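Side-chain contacts in kallikrein-10 (Homo sapiens, PDB 5LPE), which belongs to the kallikrein group of secreted trypsin-like serine proteases, is zymogen-like and inhibited by zinc, and has a tumour-suppressor role in breast and prostate cancer: residues Val19-Gly24 with Val39-His44; Ala43-Lys48 with Ser185-Pro190. All blocks are in the same frame, centred on the assembly; numbering follows the deposited sequence.

In the fold
Both contacts lie around the segment that carries His44, and their centres are about 5 Å apart. Interaction 1 is the apolar interior of the N-terminal barrel, where strand 18-23 meets strand 38-41; interaction 2 begins where strand 38-41 has ended and joins the histidine loop to the serine loop. Ala43 and His44 belong to both. The two also touch directly, Thr41 OG1 lying 3.5 Å from Gly188 CA, and the nearest atoms of the Thr41 and Ser187 side chains are about 6 Å apart. Zinc is bound through ND1 of His44, on the side of the ring away from Ser187.

Interaction 1. Residues Val19-Gly24 with Val39-His44; sequences VSLFNG and VLTAAH. With ZN (zinc ion), chain F.
Val39 meets Val19 through a single pair of methyl groups, the two side chains reaching tip to tip with Val39 CG1 4.0 Å from Val19 CG1. In both valines CG1 stands opposite the backbone N (chi1 177° in Val39, 176° in Val19), which turns this branch of each into the gap between the strands. The CA atoms of the pair are 7.8 Å apart, a spacing that side chains bridge and backbone bonds do not; strand 26-35 runs between the two in the sheet, and its Leu33 touches both valines. Past Leu40, whose CB turns away, Thr41 again points inward, and its methyl CG2 receives the end of Leu21 at 3.8 Å from Leu21 CD1. Here the CA atoms have separated to 9.2 Å, and the longer leucine makes up the difference. The hydroxyl OG1 of Thr41 is placed anti to the backbone N (chi1 -179°) and hydrogen-bonds to Ala30 O, so the polar branch is satisfied at the neighbouring strand while the methyl serves the apolar core. Beyond the strand, His44 turns to zinc, with Ala42 CB against one face of its ring, 3.5 Å above the plane. The valine and leucine-threonine contacts belong to the interior of the N-terminal of the two six-stranded antiparallel barrels of the trypsin-like fold.

Interaction 2. Residues Ala43-Lys48 with Ser185-Pro190; sequences AHCGNK and SDSGGP. With ZN (zinc ion), chain F.
His44 and Ser187 make the tight part of this contact: His44 NE2 donates to Ser187 OG over 2.7 Å, with an N-H...O angle of 154°. The hydroxyl oxygen lies only 3° out of the imidazole plane, so the serine meets the ring at its edge, nearly in plane, and not over a face. On the serine, OG is swung anti to the backbone N (chi1 178°), which directs it across to the ring. These two residues, with Asp95, correspond by similarity to the catalytic triad of the S1 peptidases, and their loops come from the two barrels of the fold. His44 ND1 binds zinc at 2.1 Å, and Asp92 and Asp95 are the other protein ligands, so His44 ND1 and both aspartates share the metal; the ring is thus fixed at both nitrogens. Consistent with zinc inhibition, ND1, the nitrogen that faces the aspartate in the textbook triad, is here a zinc ligand. An alanine at Ser187 would probably leave His44 NE2 without its acceptor and the ring less firmly set in rotation. This close hydrogen bond lies on the partly exposed side of the contact. Packing is looser on the buried side, beside Gly188, where Cys45 SG, tied by its disulfide to Cys29, stands 4.1 Å from Ser187 OG. The nearest CA pair, Cys45 and Gly188, is still 7.5 Å apart.

Interaction 1. Residues Val19-Gly24 with Val39-His44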
loop_
_atom_site.group_PDB
_atom_site.type_symbol
_atom_site.label_atom_id
_atom_site.label_comp_id
_atom_site.label_asym_id
_atom_site.label_seq_id
_atom_site.Cartn_x
_atom_site.Cartn_y
_atom_site.Cartn_z
ATOM N N VAL A 19 2.336 1.884 7.932
ATOM C CA VAL A 19 1.725 3.114 8.434
ATOM C C VAL A 19 0.216 2.925 8.481
ATOM O O VAL A 19 -0.388 2.490 7.495
ATOM C CB VAL A 19 2.070 4.339 7.561
ATOM C CG1 VAL A 19 1.323 5.569 8.064
ATOM C CG2 VAL A 19 3.581 4.605 7.539
ATOM N N SER A 20 -0.390 3.259 9.619
ATOM C CA SER A 20 -1.841 3.320 9.754
ATOM C C SER A 20 -2.280 4.775 9.723
ATOM O O SER A 20 -1.709 5.615 10.429
ATOM C CB SER A 20 -2.308 2.653 11.047
ATOM O OG SER A 20 -1.422 2.925 12.111
ATOM N N LEU A 21 -3.282 5.069 8.902
ATOM C CA LEU A 21 -3.793 6.421 8.730
ATOM C C LEU A 21 -5.164 6.513 9.375
ATOM O O LEU A 21 -6.032 5.668 9.130
ATOM C CB LEU A 21 -3.877 6.802 7.249
ATOM C CG LEU A 21 -2.554 7.011 6.530
ATOM C CD1 LEU A 21 -2.753 7.058 5.040
ATOM C CD2 LEU A 21 -1.911 8.292 7.011
ATOM N N PHE A 22 -5.359 7.534 10.192
ATOM C CA PHE A 22 -6.627 7.731 10.868
ATOM C C PHE A 22 -7.258 9.045 10.439
ATOM O O PHE A 22 -6.561 10.050 10.266
ATOM C CB PHE A 22 -6.454 7.706 12.379
ATOM C CG PHE A 22 -6.051 6.379 12.908
ATOM C CD1 PHE A 22 -4.719 6.027 12.984
ATOM C CD2 PHE A 22 -7.001 5.472 13.326
ATOM C CE1 PHE A 22 -4.342 4.789 13.473
ATOM C CE2 PHE A 22 -6.627 4.235 13.813
ATOM C CZ PHE A 22 -5.300 3.895 13.885
ATOM N N ASN A 23 -8.576 9.008 10.237
ATOM C CA ASN A 23 -9.426 10.191 10.154
ATOM C C ASN A 23 -10.244 10.277 11.438
ATOM O O ASN A 23 -10.791 9.267 11.898
ATOM C CB ASN A 23 -10.343 10.135 8.925
ATOM C CG ASN A 23 -11.326 11.307 8.866
ATOM O OD1 ASN A 23 -12.538 11.120 8.993
ATOM N ND2 ASN A 23 -10.800 12.518 8.682
ATOM N N GLY A 24 -10.317 11.472 12.015
ATOM C CA GLY A 24 -10.876 11.594 13.351
ATOM C C GLY A 24 -10.135 10.670 14.290
ATOM O O GLY A 24 -8.897 10.650 14.327
ATOM N N VAL A 39 4.471 9.781 3.255
ATOM C CA VAL A 39 3.752 8.519 3.252
ATOM C C VAL A 39 2.970 8.436 1.953
ATOM O O VAL A 39 2.453 9.447 1.469
ATOM C CB VAL A 39 2.821 8.383 4.469
ATOM C CG1 VAL A 39 2.029 7.079 4.396
ATOM C CG2 VAL A 39 3.616 8.433 5.745
ATOM N N LEU A 40 2.921 7.248 1.362
ATOM C CA LEU A 40 2.190 7.051 0.127
ATOM C C LEU A 40 1.059 6.070 0.362
ATOM O O LEU A 40 1.230 5.049 1.037
ATOM C CB LEU A 40 3.077 6.544 -1.001
ATOM C CG LEU A 40 2.358 6.346 -2.348
ATOM C CD1 LEU A 40 2.717 7.381 -3.373
ATOM C CD2 LEU A 40 2.754 5.020 -2.882
ATOM N N THR A 41 -0.091 6.387 -0.222
ATOM C CA THR A 41 -1.295 5.602 -0.059
ATOM C C THR A 41 -2.187 5.826 -1.276
ATOM O O THR A 41 -1.866 6.608 -2.174
ATOM C CB THR A 41 -2.003 5.980 1.248
ATOM O OG1 THR A 41 -3.180 5.179 1.412
ATOM C CG2 THR A 41 -2.377 7.452 1.252
ATOM N N ALA A 42 -3.325 5.142 -1.286
ATOM C CA ALA A 42 -4.269 5.281 -2.381
ATOM C C ALA A 42 -4.969 6.628 -2.299
ATOM O O ALA A 42 -5.350 7.077 -1.218
ATOM C CB ALA A 42 -5.287 4.144 -2.346
ATOM N N ALA A 43 -5.139 7.273 -3.456
ATOM C CA ALA A 43 -5.872 8.535 -3.497
ATOM C C ALA A 43 -7.286 8.405 -2.932
ATOM O O ALA A 43 -7.779 9.347 -2.299
ATOM C CB ALA A 43 -5.924 9.069 -4.924
ATOM N N HIS A 44 -7.949 7.249 -3.113
ATOM C CA HIS A 44 -9.332 7.127 -2.644
ATOM C C HIS A 44 -9.445 7.255 -1.137
ATOM O O HIS A 44 -10.567 7.283 -0.620
ATOM C CB HIS A 44 -9.976 5.801 -3.081
ATOM C CG HIS A 44 -9.499 4.602 -2.317
ATOM N ND1 HIS A 44 -8.840 3.552 -2.922
ATOM C CD2 HIS A 44 -9.595 4.279 -1.005
ATOM C CE1 HIS A 44 -8.540 2.643 -2.011
ATOM N NE2 HIS A 44 -8.983 3.061 -0.838
HETATM ZN ZN ZN F . -9.148 3.460 -4.992
#

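Interaction 2. Residues Ala43-Lys48 with Ser185-Pro190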
loop_
_atom_site.group_PDB
_atom_site.type_symbol
_atom_site.label_atom_id
_atom_site.label_comp_id
_atom_site.label_asym_id
_atom_site.label_seq_id
_atom_site.Cartn_x
_atom_site.Cartn_y
_atom_site.Cartn_z
ATOM N N ALA A 43 -5.139 7.273 -3.456
ATOM C CA ALA A 43 -5.872 8.535 -3.497
ATOM C C ALA A 43 -7.286 8.405 -2.932
ATOM O O ALA A 43 -7.779 9.347 -2.299
ATOM C CB ALA A 43 -5.924 9.069 -4.924
ATOM N N HIS A 44 -7.949 7.249 -3.113
ATOM C CA HIS A 44 -9.332 7.127 -2.644
ATOM C C HIS A 44 -9.445 7.255 -1.137
ATOM O O HIS A 44 -10.567 7.283 -0.620
ATOM C CB HIS A 44 -9.976 5.801 -3.081
ATOM C CG HIS A 44 -9.499 4.602 -2.317
ATOM N ND1 HIS A 44 -8.840 3.552 -2.922
ATOM C CD2 HIS A 44 -9.595 4.279 -1.005
ATOM C CE1 HIS A 44 -8.540 2.643 -2.011
ATOM N NE2 HIS A 44 -8.983 3.061 -0.838
ATOM N N CYS A 45 -8.315 7.295 -0.432
ATOM C CA CYS A 45 -8.240 7.543 1.001
ATOM C C CYS A 45 -8.215 9.025 1.345
ATOM O O CYS A 45 -8.084 9.371 2.526
ATOM C CB CYS A 45 -6.988 6.883 1.580
ATOM S SG CYS A 45 -6.813 5.127 1.249
ATOM N N GLY A 46 -8.322 9.901 0.348
ATOM C CA GLY A 46 -8.088 11.321 0.538
ATOM C C GLY A 46 -9.284 12.150 0.956
ATOM O O GLY A 46 -9.288 13.363 0.743
ATOM N N ASN A 47 -10.302 11.511 1.545
ATOM C CA ASN A 47 -11.405 12.258 2.147
ATOM C C ASN A 47 -10.868 13.390 3.012
ATOM O O ASN A 47 -11.303 14.541 2.884
ATOM C CB ASN A 47 -12.296 11.330 2.983
ATOM C CG ASN A 47 -12.571 9.994 2.302
ATOM O OD1 ASN A 47 -11.714 9.103 2.294
ATOM N ND2 ASN A 47 -13.769 9.846 1.741
ATOM N N LYS A 48 -9.906 13.068 3.886
ATOM C CA LYS A 48 -9.082 14.041 4.618
ATOM C C LYS A 48 -9.901 14.791 5.663
ATOM O O LYS A 48 -11.118 14.893 5.536
ATOM C CB LYS A 48 -8.423 15.032 3.643
ATOM C CG LYS A 48 -6.941 14.788 3.418
ATOM C CD LYS A 48 -6.446 15.472 2.159
ATOM C CE LYS A 48 -6.417 14.507 0.981
ATOM N NZ LYS A 48 -6.031 15.154 -0.310
ATOM N N SER A 185 -5.879 -7.721 4.334
ATOM C CA SER A 185 -5.196 -6.488 3.955
ATOM C C SER A 185 -6.051 -5.290 4.373
ATOM O O SER A 185 -7.165 -5.453 4.881
ATOM C CB SER A 185 -4.924 -6.471 2.458
ATOM O OG SER A 185 -6.148 -6.291 1.769
ATOM N N ASP A 186 -5.538 -4.095 4.173
ATOM C CA ASP A 186 -6.216 -2.917 4.552
ATOM C C ASP A 186 -6.644 -2.134 3.330
ATOM O O ASP A 186 -7.465 -2.589 2.597
ATOM C CB ASP A 186 -5.327 -2.153 5.494
ATOM C CG ASP A 186 -4.889 -2.987 6.685
ATOM O OD1 ASP A 186 -5.709 -3.381 7.488
ATOM O OD2 ASP A 186 -3.719 -3.264 6.855
ATOM N N SER A 187 -6.130 -0.958 3.088
ATOM C CA SER A 187 -6.515 -0.164 1.925
ATOM C C SER A 187 -5.412 0.815 1.961
ATOM O O SER A 187 -5.216 1.432 2.951
ATOM C CB SER A 187 -7.869 0.493 2.143
ATOM O OG SER A 187 -8.269 1.305 1.072
ATOM N N GLY A 188 -4.647 0.911 0.911
ATOM C CA GLY A 188 -3.505 1.775 0.884
ATOM C C GLY A 188 -2.264 1.012 1.255
ATOM O O GLY A 188 -1.214 1.506 1.125
ATOM N N GLY A 189 -2.442 -0.209 1.717
ATOM C CA GLY A 189 -1.388 -1.086 2.138
ATOM C C GLY A 189 -0.389 -1.403 1.085
ATOM O O GLY A 189 -0.716 -1.385 -0.057
ATOM N N PRO A 190 0.848 -1.678 1.487
ATOM C CA PRO A 190 1.890 -1.976 0.488
ATOM C C PRO A 190 1.914 -3.424 0.007
ATOM O O PRO A 190 1.617 -4.361 0.740
ATOM C CB PRO A 190 3.189 -1.640 1.233
ATOM C CG PRO A 190 2.866 -1.776 2.690
ATOM C CD PRO A 190 1.394 -1.547 2.861
HETATM ZN ZN ZN F . -9.148 3.460 -4.992
#